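Local coordinates for putative cytochrome P450 hydroxylase (Chondromyces apiculatus DSM 436, PDB 6GMF), which probably acts as a heme-thiolate monooxygenase of the cytochrome P450 family, inserting oxygen into terpene substrates, at residues 97-100 against 101-104; 105-108 against 109-113. All blocks are in the same frame, centred on the assembly; numbering follows the deposited sequence.

In the fold
Interactions 1 and 2 adjoin in the sequence, their centres about 13 Å apart. They cover the starts of two successive helices, 100-105 and 107-119. Interaction 1 is partly buried and reaches the heme through Phe98; interaction 2 is a surface contact away from the annotated sites. Both lean on helix 346-363, through Val103 in one and Ile110 in the other. Their chemistry differs. In 97-104 a threonine side chain caps the helix and a second threonine hydroxyl binds back to the loop. In 105-113 a water joins backbone groups near the helix start, and Glu107 and Arg111 form a salt bridge one turn apart.

Interaction 1 of 2, residues 97-100 against 101-104; sequences AFTP and RTVA
Thr99 and Thr102 meet at a helix N-terminus, in a local capping contact where the loop after helix 86-94 runs into helix 100-105. Thr99 is the N-cap residue. Its OG1 accepts a hydrogen bond from Thr102 N at 3.0 Å, with an N-H...O angle of 156°. The hydroxyl reaches this N-H because OG1 stands between the backbone N and the carbonyl carbon of Thr99 (chi1 64°). The two threonine side chains cross at about a right angle.

Thr102 answers with its own hydroxyl. Its OG1 donates to Thr99 O at 2.9 Å, in the carbonyl plane and on a lone pair. The same oxygen takes a second bond from Val103 N at 3.1 Å, arriving nearly in line with the C=O bond. Two donors therefore grip this one carbonyl. Pro100 occupies the first turn, where its lack of an N-H costs no helix bond. Its carbonyl accepts from Ala104 N at 2.9 Å and carries the helical pattern onward.

This is a classic N-cap, here at the start of a short helix beside the heme in the cytochrome P450 fold. Phe98, just before the cap, belongs to the heme pocket and touches the porphyrin. Its side chain is about 8 Å from that of Cys343, the axial ligand of the iron. Phe98 also touches Val103 across the turn: CE1 of the ring lies 3.9 Å from Val103 CG2, in an oblique approach. CG of Phe98 is anti to the backbone N (chi1 -166°), which carries the ring over to the Val103 side. Leu348 of helix 346-363 packs against both side chains, and Phe226 and Leu230 of helix 220-251 also touch the ring.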
# COMPACT_ATOMS: atom_id res chain seq x y z
N ALA A 97 6.68 -18.77 1.00
CA ALA A 97 5.42 -19.00 0.29
C ALA A 97 5.14 -17.83 -0.66
O ALA A 97 4.93 -18.02 -1.86
CB ALA A 97 4.32 -19.22 1.29
N PHE A 98 5.12 -16.62 -0.11
CA PHE A 98 5.01 -15.38 -0.88
C PHE A 98 6.43 -14.99 -1.32
O PHE A 98 7.18 -14.35 -0.61
CB PHE A 98 4.32 -14.27 -0.07
CG PHE A 98 3.88 -13.08 -0.88
CD1 PHE A 98 4.77 -12.10 -1.30
CD2 PHE A 98 2.56 -12.98 -1.29
CE1 PHE A 98 4.36 -11.03 -2.08
CE2 PHE A 98 2.15 -11.89 -2.05
CZ PHE A 98 3.03 -10.91 -2.42
N THR A 99 6.79 -15.45 -2.52
CA THR A 99 8.14 -15.37 -3.04
C THR A 99 8.18 -14.52 -4.29
O THR A 99 7.22 -14.45 -5.05
CB THR A 99 8.67 -16.75 -3.47
OG1 THR A 99 7.91 -17.28 -4.56
CG2 THR A 99 8.59 -17.74 -2.33
N PRO A 100 9.32 -13.86 -4.57
CA PRO A 100 9.51 -13.21 -5.86
C PRO A 100 9.23 -14.11 -7.07
O PRO A 100 8.72 -13.65 -8.03
CB PRO A 100 10.99 -12.81 -5.83
CG PRO A 100 11.34 -12.68 -4.37
CD PRO A 100 10.48 -13.71 -3.68
N ARG A 101 9.54 -15.40 -6.97
CA ARG A 101 9.26 -16.33 -8.07
C ARG A 101 7.75 -16.40 -8.34
O ARG A 101 7.31 -16.28 -9.50
CB ARG A 101 9.87 -17.70 -7.79
CG ARG A 101 9.46 -18.79 -8.77
CD ARG A 101 10.14 -20.12 -8.51
NE ARG A 101 9.92 -21.11 -9.60
CZ ARG A 101 10.69 -21.26 -10.68
NH1 ARG A 101 11.81 -20.55 -10.84
NH2 ARG A 101 10.33 -22.09 -11.64
N THR A 102 6.95 -16.52 -7.28
CA THR A 102 5.50 -16.69 -7.44
C THR A 102 4.86 -15.42 -7.97
O THR A 102 3.96 -15.48 -8.83
CB THR A 102 4.82 -17.17 -6.15
OG1 THR A 102 5.04 -16.32 -5.02
CG2 THR A 102 5.31 -18.54 -5.76
N VAL A 103 5.38 -14.27 -7.52
CA VAL A 103 4.91 -13.01 -8.05
C VAL A 103 5.25 -12.89 -9.53
O VAL A 103 4.42 -12.54 -10.33
CB VAL A 103 5.45 -11.83 -7.24
CG1 VAL A 103 5.27 -10.49 -7.96
CG2 VAL A 103 4.83 -11.84 -5.85
N ALA A 104 6.51 -13.18 -9.91
CA ALA A 104 6.90 -12.97 -11.31
C ALA A 104 6.06 -13.86 -12.23
O ALA A 104 5.71 -13.44 -13.34
CB ALA A 104 8.39 -13.23 -11.50

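Interaction 2 of 2, residues 105-108 against 109-113; sequences QLEP and RIRDI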
# COMPACT_ATOMS: atom_id res chain seq x y z
N GLN A 105 5.76 -15.07 -11.76
CA GLN A 105 5.01 -16.03 -12.56
C GLN A 105 3.55 -15.58 -12.76
O GLN A 105 2.88 -16.10 -13.67
CB GLN A 105 5.15 -17.43 -11.98
CG GLN A 105 6.54 -18.03 -12.24
CD GLN A 105 6.60 -19.50 -11.92
OE1 GLN A 105 5.64 -20.07 -11.41
NE2 GLN A 105 7.73 -20.14 -12.21
N LEU A 106 3.06 -14.59 -11.98
CA LEU A 106 1.67 -14.08 -12.15
C LEU A 106 1.52 -13.16 -13.35
O LEU A 106 0.40 -12.86 -13.72
CB LEU A 106 1.27 -13.32 -10.88
CG LEU A 106 0.89 -14.14 -9.66
CD1 LEU A 106 0.79 -13.26 -8.43
CD2 LEU A 106 -0.42 -14.87 -9.90
N GLU A 107 2.61 -12.71 -13.99
CA GLU A 107 2.50 -11.60 -14.92
C GLU A 107 1.53 -11.91 -16.08
O GLU A 107 0.75 -11.04 -16.50
CB GLU A 107 3.88 -11.15 -15.41
CG GLU A 107 3.80 -10.12 -16.50
CD GLU A 107 5.09 -9.46 -16.93
OE1 GLU A 107 6.13 -9.83 -16.40
OE2 GLU A 107 5.02 -8.56 -17.78
N PRO A 108 1.57 -13.10 -16.72
CA PRO A 108 0.60 -13.38 -17.79
C PRO A 108 -0.87 -13.25 -17.35
O PRO A 108 -1.68 -12.66 -18.10
CB PRO A 108 0.97 -14.80 -18.25
CG PRO A 108 2.48 -14.84 -17.96
CD PRO A 108 2.62 -14.12 -16.62
N ARG A 109 -1.18 -13.77 -16.18
CA ARG A 109 -2.57 -13.70 -15.66
C ARG A 109 -2.92 -12.25 -15.33
O ARG A 109 -4.03 -11.87 -15.51
CB ARG A 109 -2.70 -14.57 -14.41
CG ARG A 109 -4.08 -14.54 -13.80
CD ARG A 109 -5.19 -14.84 -14.78
NE ARG A 109 -6.47 -14.63 -14.12
CZ ARG A 109 -7.56 -14.20 -14.71
NH1 ARG A 109 -7.57 -13.96 -16.01
NH2 ARG A 109 -8.65 -13.98 -14.00
N ILE A 110 -1.98 -11.51 -14.78
CA ILE A 110 -2.21 -10.09 -14.45
C ILE A 110 -2.52 -9.31 -15.74
O ILE A 110 -3.39 -8.45 -15.74
CB ILE A 110 -1.04 -9.52 -13.63
CG1 ILE A 110 -1.02 -10.13 -12.22
CG2 ILE A 110 -1.11 -8.00 -13.59
CD1 ILE A 110 0.23 -9.86 -11.42
N ARG A 111 -1.80 -9.60 -16.84
CA ARG A 111 -2.03 -8.93 -18.12
C ARG A 111 -3.45 -9.26 -18.60
O ARG A 111 -4.16 -8.41 -19.07
CB ARG A 111 -0.92 -9.35 -19.10
CG ARG A 111 -0.82 -8.51 -20.36
CD ARG A 111 0.50 -8.71 -21.08
NE ARG A 111 1.66 -8.36 -20.27
CZ ARG A 111 2.10 -7.12 -20.04
NH1 ARG A 111 1.48 -6.08 -20.57
NH2 ARG A 111 3.16 -6.93 -19.28
N ASP A 112 -3.86 -10.50 -18.41
CA ASP A 112 -5.21 -10.92 -18.85
C ASP A 112 -6.25 -10.16 -18.03
O ASP A 112 -7.23 -9.77 -18.57
CB ASP A 112 -5.38 -12.43 -18.74
CG ASP A 112 -4.79 -13.19 -19.92
OD1 ASP A 112 -4.45 -12.57 -20.90
OD2 ASP A 112 -4.69 -14.39 -19.81
N ILE A 113 -6.02 -10.03 -16.74
CA ILE A 113 -6.98 -9.30 -15.88
C ILE A 113 -7.01 -7.85 -16.34
O ILE A 113 -8.06 -7.31 -16.45
CB ILE A 113 -6.55 -9.45 -14.41
CG1 ILE A 113 -6.71 -10.89 -13.96
CG2 ILE A 113 -7.32 -8.51 -13.52
CD1 ILE A 113 -6.11 -11.18 -12.62
O HOH W 1 0.33 -15.97 -14.88
O HOH W 2 -1.09 -12.64 -20.80
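Leu106 meets Ile110 at the start of helix 107-119. Leu106 O takes a direct bond from Ile110 N at 2.9 Å. Leu106 CB also packs against Ile110 CD1 at 3.7 Å. The first torsion of Ile110 (chi1 -70°) sets CG1 beside the backbone N and close to Leu106 O, and the extended chi2 (168°) carries CD1 on to Leu106 CB. Just before, a water joins backbone groups: it donates to Gln105 O and accepts from Arg109 N at 3.0 Å.

Glu107 O accepts from Arg111 N, an i to i+4 helix bond. The same two residues form a salt bridge one turn apart, with Arg111 NH2 2.9 Å from Glu107 OE2. The side chains lie alongside each other. OE2 uses its anti lone pair and sits in the guanidinium plane, although the carboxylate plane is turned 46° from it. Arg111 NH2 also forms a salt bridge with Glu358, its strongest polar partner, and Glu107 OE2 one with Lys354.

Pro108 O accepts from Asp112 N at 3.1 Å and from a second water.

Arg109 turns away to a salt bridge with Glu144, while Ile113 CG1 covers one face of its guanidinium. Ile110 packs between neighbouring helices, touching Met137 and Val141 of helix 136-145 and Leu351 and Val355 of helix 346-363.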